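Local coordinates for NAD-dependent aldehyde dehydrogenase (Burkholderia multivorans, PDB 5UJU), which probably catalyses the NAD-dependent oxidation of aldehydes to carboxylic acids, as members of the aldehyde dehydrogenase family do, at residues Ile236-Pro241 with Leu271-Asn276; Ala182-Pro187 with Leu194-Arg199. All coordinates share one frame; numbering follows the deposited sequence.

Contact 1 (Ile236-Pro241 with Leu271-Asn276); sequences IVKPHP and LATEPN
The backbone N of L271 donates a nearly straight bond of 2.8 Å to V237 O, with an angle of 171° at the hydrogen. The L271 side chain crosses those of I236 and K238 at a slant. L271 CB meets I236 CG2 at 4.0 Å, and L271 CD2 meets K238 CG at 3.9 Å. K238 bends at chi2 and chi3 (-66° and -67°). The bend at chi2 sets CD beside T273 OG1, and the further bend at chi3 turns K238 NZ back to P239 O at 3.0 Å, above the carbonyl plane. K238 NZ also forms a salt bridge with D277 OD2. D277 OD2 is also hydrogen-bonded to T273 OG1, so one carboxylate oxygen serves both side chains. P241, which with L271 loses the most surface here, packs its ring on 271-276. P241 CB lies 3.7 Å from T273 O, and P241 CG approaches T273 OG1. P275 CG reaches P241 CB at 4.1 Å. Two waters bridge the segments. One donates to P239 O and T273 OG1, the other to P241 O and T273 O. Parallel neighbours 234-238 and 268-270, with helix 245-260 between them, form a beta-alpha-beta crossover, as in the Rossmann-like NAD-binding domain of aldehyde dehydrogenases.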
ATOM      1  N   ILE A 236      17.467   3.426  -8.997  1.00 21.04           N
ATOM      2  CA  ILE A 236      17.973   3.436 -10.368  1.00 18.60           C
ATOM      3  C   ILE A 236      16.962   4.216 -11.198  1.00 25.91           C
ATOM      4  O   ILE A 236      15.771   3.864 -11.228  1.00 21.38           O
ATOM      5  CB  ILE A 236      18.168   2.015 -10.929  1.00 21.40           C
ATOM      6  CG1 ILE A 236      19.218   1.230 -10.110  1.00 23.91           C
ATOM      7  CG2 ILE A 236      18.555   2.067 -12.398  1.00 20.99           C
ATOM      8  CD1 ILE A 236      19.249  -0.262 -10.419  1.00 23.01           C
ATOM      9  N   VAL A 237      17.413   5.304 -11.816  1.00 21.36           N
ATOM     10  CA  VAL A 237      16.547   6.159 -12.626  1.00 25.77           C
ATOM     11  C   VAL A 237      16.757   5.788 -14.085  1.00 28.30           C
ATOM     12  O   VAL A 237      17.867   5.936 -14.616  1.00 27.56           O
ATOM     13  CB  VAL A 237      16.836   7.647 -12.386  1.00 24.04           C
ATOM     14  CG1 VAL A 237      15.929   8.512 -13.249  1.00 27.04           C
ATOM     15  CG2 VAL A 237      16.670   7.996 -10.906  1.00 21.17           C
ATOM     16  N   LYS A 238      15.695   5.294 -14.727  1.00 23.49           N
ATOM     17  CA  LYS A 238      15.703   4.892 -16.130  1.00 25.98           C
ATOM     18  C   LYS A 238      14.789   5.828 -16.907  1.00 28.20           C
ATOM     19  O   LYS A 238      13.580   5.571 -17.006  1.00 23.21           O
ATOM     20  CB  LYS A 238      15.234   3.439 -16.277  1.00 25.58           C
ATOM     21  CG  LYS A 238      15.741   2.723 -17.535  1.00 22.99           C
ATOM     22  CD  LYS A 238      15.206   3.290 -18.844  1.00 21.60           C
ATOM     23  CE  LYS A 238      13.692   3.065 -18.981  1.00 24.07           C
ATOM     24  NZ  LYS A 238      13.222   3.638 -20.286  1.00 28.07           N
ATOM     25  N   PRO A 239      15.294   6.921 -17.471  1.00 27.16           N
ATOM     26  CA  PRO A 239      14.397   7.852 -18.164  1.00 24.43           C
ATOM     27  C   PRO A 239      13.890   7.274 -19.476  1.00 25.51           C
ATOM     28  O   PRO A 239      14.438   6.328 -20.045  1.00 24.97           O
ATOM     29  CB  PRO A 239      15.263   9.100 -18.415  1.00 18.54           C
ATOM     30  CG  PRO A 239      16.532   8.896 -17.574  1.00 26.58           C
ATOM     31  CD  PRO A 239      16.682   7.415 -17.404  1.00 27.55           C
ATOM     32  N   HIS A 240      12.820   7.872 -19.968  1.00 27.25           N
ATOM     33  CA  HIS A 240      12.433   7.598 -21.338  1.00 23.18           C
ATOM     34  C   HIS A 240      13.578   7.996 -22.272  1.00 21.70           C
ATOM     35  O   HIS A 240      14.186   9.058 -22.084  1.00 27.29           O
ATOM     36  CB  HIS A 240      11.156   8.359 -21.690  1.00 29.22           C
ATOM     37  CG  HIS A 240      10.605   7.998 -23.030  1.00 33.61           C
ATOM     38  ND1 HIS A 240      11.164   8.457 -24.202  1.00 32.99           N
ATOM     39  CD2 HIS A 240       9.557   7.216 -23.391  1.00 35.95           C
ATOM     40  CE1 HIS A 240      10.477   7.983 -25.228  1.00 37.88           C
ATOM     41  NE2 HIS A 240       9.498   7.227 -24.763  1.00 32.84           N
ATOM     42  N   PRO A 241      13.905   7.178 -23.281  1.00 24.88           N
ATOM     43  CA  PRO A 241      15.061   7.496 -24.145  1.00 27.48           C
ATOM     44  C   PRO A 241      14.933   8.818 -24.897  1.00 29.77           C
ATOM     45  O   PRO A 241      15.936   9.317 -25.430  1.00 26.46           O
ATOM     46  CB  PRO A 241      15.114   6.315 -25.130  1.00 27.62           C
ATOM     47  CG  PRO A 241      14.167   5.310 -24.623  1.00 32.69           C
ATOM     48  CD  PRO A 241      13.187   5.973 -23.729  1.00 31.14           C
ATOM     49  N   LEU A 271      20.374   5.029 -15.575  1.00 27.11           N
ATOM     50  CA  LEU A 271      20.452   4.001 -16.606  1.00 22.50           C
ATOM     51  C   LEU A 271      19.895   4.617 -17.896  1.00 26.69           C
ATOM     52  O   LEU A 271      18.699   4.516 -18.187  1.00 24.00           O
ATOM     53  CB  LEU A 271      19.683   2.738 -16.182  1.00 25.25           C
ATOM     54  CG  LEU A 271      19.656   1.574 -17.196  1.00 32.32           C
ATOM     55  CD1 LEU A 271      21.051   1.085 -17.442  1.00 31.74           C
ATOM     56  CD2 LEU A 271      18.770   0.420 -16.740  1.00 28.52           C
ATOM     57  N   ALA A 272      20.766   5.273 -18.656  1.00 23.82           N
ATOM     58  CA  ALA A 272      20.376   5.824 -19.945  1.00 26.42           C
ATOM     59  C   ALA A 272      20.331   4.705 -20.970  1.00 30.24           C
ATOM     60  O   ALA A 272      21.125   3.762 -20.906  1.00 27.05           O
ATOM     61  CB  ALA A 272      21.354   6.904 -20.393  1.00 28.17           C
ATOM     62  N   THR A 273      19.386   4.799 -21.907  1.00 24.91           N
ATOM     63  CA  THR A 273      19.202   3.754 -22.902  1.00 27.43           C
ATOM     64  C   THR A 273      18.948   4.369 -24.274  1.00 30.48           C
ATOM     65  O   THR A 273      18.651   5.563 -24.417  1.00 30.55           O
ATOM     66  CB  THR A 273      18.037   2.819 -22.531  1.00 29.01           C
ATOM     67  OG1 THR A 273      16.816   3.571 -22.470  1.00 31.71           O
ATOM     68  CG2 THR A 273      18.266   2.183 -21.179  1.00 24.97           C
ATOM     69  N   GLU A 274      19.012   3.510 -25.284  1.00 37.29           N
ATOM     70  CA  GLU A 274      18.600   3.817 -26.638  1.00 35.60           C
ATOM     71  C   GLU A 274      17.177   3.320 -26.822  1.00 31.99           C
ATOM     72  O   GLU A 274      16.707   2.472 -26.060  1.00 34.62           O
ATOM     73  CB  GLU A 274      19.502   3.102 -27.656  1.00 42.85           C
ATOM     74  CG  GLU A 274      20.974   3.494 -27.683  1.00 52.53           C
ATOM     75  CD  GLU A 274      21.284   4.750 -28.473  1.00 51.33           C
ATOM     76  OE1 GLU A 274      20.632   4.992 -29.505  1.00 56.55           O
ATOM     77  OE2 GLU A 274      22.205   5.487 -28.069  1.00 49.65           O
ATOM     78  N   PRO A 275      16.454   3.828 -27.819  1.00 37.71           N
ATOM     79  CA  PRO A 275      15.068   3.400 -28.024  1.00 35.96           C
ATOM     80  C   PRO A 275      14.951   1.915 -28.335  1.00 42.21           C
ATOM     81  O   PRO A 275      15.894   1.270 -28.810  1.00 35.26           O
ATOM     82  CB  PRO A 275      14.609   4.250 -29.217  1.00 44.49           C
ATOM     83  CG  PRO A 275      15.465   5.461 -29.143  1.00 44.23           C
ATOM     84  CD  PRO A 275      16.808   4.949 -28.704  1.00 42.45           C
ATOM     85  N   ASN A 276      13.738   1.398 -28.101  1.00 45.11           N
ATOM     86  CA  ASN A 276      13.418  -0.029 -28.153  1.00 44.17           C
ATOM     87  C   ASN A 276      14.087  -0.769 -26.995  1.00 36.20           C
ATOM     88  O   ASN A 276      14.578  -1.887 -27.158  1.00 35.01           O
ATOM     89  CB  ASN A 276      13.795  -0.667 -29.500  1.00 57.58           C
ATOM     90  CG  ASN A 276      13.313   0.150 -30.710  1.00 67.06           C
ATOM     91  OD1 ASN A 276      12.334   0.887 -30.626  1.00 70.00           O
ATOM     92  ND2 ASN A 276      14.005   0.009 -31.841  1.00 67.04           N
TER
HETATM   93  O   HOH W   1      16.809   6.171 -21.302  1.00 30.48           O
HETATM   94  O   HOH W   2      18.186   7.749 -26.181  1.00 30.96           O

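Contact 2 (Ala182-Pro187 with Leu194-Arg199); sequences AHWEKP and LAMQKR. With EDO (1,2-ethanediol), chain I.
A182 with K198, W184 with M196 and K186 with L194 are the hydrogen-bonded pairs of two antiparallel strands. M196 N to W184 O is 2.7 Å. K198 NZ forms a salt bridge with D530 of the second subunit and a hydrogen bond with S529 of that subunit. The same K198 NZ donates to O2 of a bound ethanediol, probably a crystallisation additive, at 3.0 Å. H183 with Q197 and E185 with A195 are non-hydrogen-bonded pairs, whose side chains lie on the other face of the sheet from W184 and K198. There H183 NE2 donates to E185 OE1 at 2.9 Å, in the plane of the imidazole and on the anti lone pair of the carboxylate. E185 OE1 also takes a bond from K566 N.

K198 NZ lies over one face of the W184 indole, 3.7 Å from the centroid of the five-membered ring and 18° off its normal. This is a cation-pi contact. K198 bends at chi2 (-63°) and chi4 (73°), which brings its amine back over the ring. Ethanediol C2 sits over the same ring face, 3.5 Å from W184 CH2. L194 and M196 lie side by side with W184 and reach its six-membered ring obliquely. L194 CB meets W184 CZ3 at 4.0 Å, and M196 CG meets W184 CE3 at the same distance. M196 SD makes an oblique Met-aromatic contact with that ring. Y33 of the second subunit meets the indole with its plane nearly perpendicular, and K186 NZ pairs with E39 of that subunit. The K198 ammonium group is met by both the W184 indole and the D530 carboxylate of the second subunit, which probably favours its charged form. The chemistry of this hairpin face is that of a subunit interface.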
ATOM      1  N   ALA A 182      10.141   1.908  22.980  1.00 32.38           N
ATOM      2  CA  ALA A 182       8.997   2.020  23.868  1.00 34.77           C
ATOM      3  C   ALA A 182       9.258   1.172  25.102  1.00 34.19           C
ATOM      4  O   ALA A 182       9.868   0.101  25.011  1.00 34.98           O
ATOM      5  CB  ALA A 182       7.696   1.575  23.172  1.00 33.98           C
ATOM      6  N   HIS A 183       8.801   1.659  26.254  1.00 35.95           N
ATOM      7  CA  HIS A 183       8.801   0.873  27.480  1.00 38.64           C
ATOM      8  C   HIS A 183       7.440   0.198  27.607  1.00 42.46           C
ATOM      9  O   HIS A 183       6.423   0.865  27.825  1.00 44.32           O
ATOM     10  CB  HIS A 183       9.092   1.735  28.701  1.00 36.02           C
ATOM     11  CG  HIS A 183       9.147   0.957  29.977  1.00 37.32           C
ATOM     12  ND1 HIS A 183      10.283   0.304  30.402  1.00 43.50           N
ATOM     13  CD2 HIS A 183       8.198   0.708  30.911  1.00 43.92           C
ATOM     14  CE1 HIS A 183      10.039  -0.299  31.552  1.00 38.74           C
ATOM     15  NE2 HIS A 183       8.781  -0.070  31.885  1.00 44.94           N
ATOM     16  N   TRP A 184       7.432  -1.123  27.499  1.00 39.19           N
ATOM     17  CA  TRP A 184       6.217  -1.924  27.514  1.00 36.14           C
ATOM     18  C   TRP A 184       6.145  -2.611  28.870  1.00 40.90           C
ATOM     19  O   TRP A 184       6.964  -3.490  29.167  1.00 35.07           O
ATOM     20  CB  TRP A 184       6.249  -2.941  26.378  1.00 32.19           C
ATOM     21  CG  TRP A 184       4.997  -3.724  26.193  1.00 32.43           C
ATOM     22  CD1 TRP A 184       3.954  -3.406  25.367  1.00 32.16           C
ATOM     23  CD2 TRP A 184       4.658  -4.972  26.805  1.00 33.14           C
ATOM     24  NE1 TRP A 184       2.979  -4.372  25.439  1.00 32.75           N
ATOM     25  CE2 TRP A 184       3.383  -5.346  26.312  1.00 33.34           C
ATOM     26  CE3 TRP A 184       5.298  -5.810  27.724  1.00 41.18           C
ATOM     27  CZ2 TRP A 184       2.735  -6.519  26.717  1.00 34.19           C
ATOM     28  CZ3 TRP A 184       4.653  -6.979  28.123  1.00 43.26           C
ATOM     29  CH2 TRP A 184       3.384  -7.321  27.616  1.00 43.46           C
ATOM     30  N   GLU A 185       5.178  -2.212  29.693  1.00 38.10           N
ATOM     31  CA  GLU A 185       5.059  -2.748  31.044  1.00 38.52           C
ATOM     32  C   GLU A 185       3.625  -3.181  31.292  1.00 43.99           C
ATOM     33  O   GLU A 185       2.708  -2.353  31.253  1.00 43.46           O
ATOM     34  CB  GLU A 185       5.504  -1.737  32.101  1.00 40.16           C
ATOM     35  CG  GLU A 185       5.425  -2.310  33.513  1.00 45.35           C
ATOM     36  CD  GLU A 185       6.174  -1.478  34.547  1.00 48.76           C
ATOM     37  OE1 GLU A 185       7.187  -0.838  34.195  1.00 44.66           O
ATOM     38  OE2 GLU A 185       5.738  -1.474  35.716  1.00 53.09           O
ATOM     39  N   LYS A 186       3.445  -4.464  31.594  1.00 44.20           N
ATOM     40  CA  LYS A 186       2.125  -5.067  31.709  1.00 47.04           C
ATOM     41  C   LYS A 186       1.904  -5.542  33.134  1.00 45.61           C
ATOM     42  O   LYS A 186       2.610  -6.457  33.592  1.00 44.41           O
ATOM     43  CB  LYS A 186       1.965  -6.237  30.736  1.00 47.45           C
ATOM     44  CG  LYS A 186       0.648  -6.985  30.905  1.00 50.81           C
ATOM     45  CD  LYS A 186       0.449  -7.990  29.792  1.00 45.88           C
ATOM     46  CE  LYS A 186      -0.774  -8.855  30.032  1.00 48.30           C
ATOM     47  NZ  LYS A 186      -0.941  -9.854  28.932  1.00 48.68           N
ATOM     48  N   PRO A 187       0.948  -4.965  33.862  1.00 48.18           N
ATOM     49  CA  PRO A 187       0.717  -5.395  35.242  1.00 51.50           C
ATOM     50  C   PRO A 187       0.317  -6.861  35.309  1.00 54.89           C
ATOM     51  O   PRO A 187      -0.311  -7.404  34.397  1.00 58.85           O
ATOM     52  CB  PRO A 187      -0.425  -4.483  35.711  1.00 53.27           C
ATOM     53  CG  PRO A 187      -0.343  -3.277  34.808  1.00 51.62           C
ATOM     54  CD  PRO A 187       0.097  -3.821  33.479  1.00 50.82           C
ATOM     55  N   LEU A 194       5.294  -7.686  33.869  1.00 47.04           N
ATOM     56  CA  LEU A 194       6.132  -7.922  32.707  1.00 43.37           C
ATOM     57  C   LEU A 194       6.606  -6.577  32.182  1.00 50.34           C
ATOM     58  O   LEU A 194       5.789  -5.705  31.868  1.00 58.37           O
ATOM     59  CB  LEU A 194       5.373  -8.680  31.625  1.00 42.47           C
ATOM     60  CG  LEU A 194       4.661  -9.976  31.994  1.00 51.47           C
ATOM     61  CD1 LEU A 194       3.989 -10.521  30.751  1.00 54.63           C
ATOM     62  CD2 LEU A 194       5.625 -10.992  32.573  1.00 51.35           C
ATOM     63  N   ALA A 195       7.918  -6.401  32.082  1.00 45.86           N
ATOM     64  CA  ALA A 195       8.486  -5.153  31.597  1.00 37.33           C
ATOM     65  C   ALA A 195       9.494  -5.478  30.512  1.00 40.47           C
ATOM     66  O   ALA A 195      10.423  -6.265  30.732  1.00 37.11           O
ATOM     67  CB  ALA A 195       9.138  -4.363  32.737  1.00 43.69           C
ATOM     68  N   MET A 196       9.306  -4.880  29.342  1.00 37.39           N
ATOM     69  CA  MET A 196      10.205  -5.089  28.221  1.00 34.80           C
ATOM     70  C   MET A 196      10.508  -3.751  27.572  1.00 38.21           C
ATOM     71  O   MET A 196       9.688  -2.830  27.595  1.00 32.65           O
ATOM     72  CB  MET A 196       9.606  -6.035  27.178  1.00 31.73           C
ATOM     73  CG  MET A 196       9.053  -7.318  27.754  1.00 43.06           C
ATOM     74  SD  MET A 196       8.700  -8.497  26.442  1.00 41.17           S
ATOM     75  CE  MET A 196      10.365  -9.058  26.081  1.00 36.38           C
ATOM     76  N   GLN A 197      11.687  -3.651  26.984  1.00 38.07           N
ATOM     77  CA  GLN A 197      11.983  -2.526  26.116  1.00 34.58           C
ATOM     78  C   GLN A 197      11.835  -2.964  24.670  1.00 37.46           C
ATOM     79  O   GLN A 197      12.430  -3.966  24.254  1.00 35.81           O
ATOM     80  CB  GLN A 197      13.384  -1.968  26.348  1.00 36.39           C
ATOM     81  CG  GLN A 197      13.497  -0.588  25.752  1.00 44.14           C
ATOM     82  CD  GLN A 197      14.911  -0.102  25.663  1.00 59.20           C
ATOM     83  OE1 GLN A 197      15.853  -0.893  25.659  1.00 68.50           O
ATOM     84  NE2 GLN A 197      15.078   1.212  25.599  1.00 58.88           N
ATOM     85  N   LYS A 198      11.025  -2.227  23.921  1.00 30.31           N
ATOM     86  CA  LYS A 198      10.857  -2.458  22.502  1.00 28.92           C
ATOM     87  C   LYS A 198      11.751  -1.484  21.753  1.00 33.18           C
ATOM     88  O   LYS A 198      11.923  -0.338  22.170  1.00 35.07           O
ATOM     89  CB  LYS A 198       9.393  -2.266  22.075  1.00 31.87           C
ATOM     90  CG  LYS A 198       8.354  -2.956  22.958  1.00 36.14           C
ATOM     91  CD  LYS A 198       8.527  -4.472  22.930  1.00 34.02           C
ATOM     92  CE  LYS A 198       7.459  -5.192  23.760  1.00 34.39           C
ATOM     93  NZ  LYS A 198       6.121  -5.185  23.108  1.00 31.97           N
ATOM     94  N   ARG A 199      12.314  -1.940  20.648  1.00 32.23           N
ATOM     95  CA  ARG A 199      13.108  -1.094  19.774  1.00 32.14           C
ATOM     96  C   ARG A 199      12.577  -1.267  18.361  1.00 29.68           C
ATOM     97  O   ARG A 199      12.265  -2.383  17.950  1.00 32.27           O
ATOM     98  CB  ARG A 199      14.605  -1.469  19.882  1.00 40.33           C
ATOM     99  CG  ARG A 199      15.544  -0.877  18.834  1.00 55.75           C
ATOM    100  CD  ARG A 199      16.977  -1.348  19.110  1.00 67.18           C
ATOM    101  NE  ARG A 199      17.911  -1.128  18.006  1.00 72.03           N
ATOM    102  CZ  ARG A 199      19.169  -1.570  17.997  1.00 74.57           C
ATOM    103  NH1 ARG A 199      19.650  -2.250  19.035  1.00 71.33           N
ATOM    104  NH2 ARG A 199      19.953  -1.321  16.956  1.00 74.43           N
TER
HETATM  105  C1  EDO I 603       4.632  -9.660  24.933  1.00 39.38           C
HETATM  106  O1  EDO I 603       4.041 -10.099  23.707  1.00 38.66           O
HETATM  107  C2  EDO I 603       5.229  -8.269  24.751  1.00 34.00           C
HETATM  108  O2  EDO I 603       5.953  -8.180  23.517  1.00 36.52           O

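In the fold
After a largely helical N-terminal part, the chain runs into strand 181-188, turns back within a few residues and returns as strand 191-211. Contact 2 closes this beta hairpin. The long second strand then leads into the body of the fold, where it runs parallel to strand 234-238. Contact 1 opens on that strand. Its loop passes through helix 245-260 and strand 268-270 before closing ahead of helix 278-285. The two contacts are in series, neither nested nor crossed. Their centres lie 50 Å apart, yet both reach the same mixed sheet. Contact 1 joins the end of strand 234-238 and its following loop to the loop after strand 268-270. Contact 2 holds the projecting hairpin that meets the second subunit.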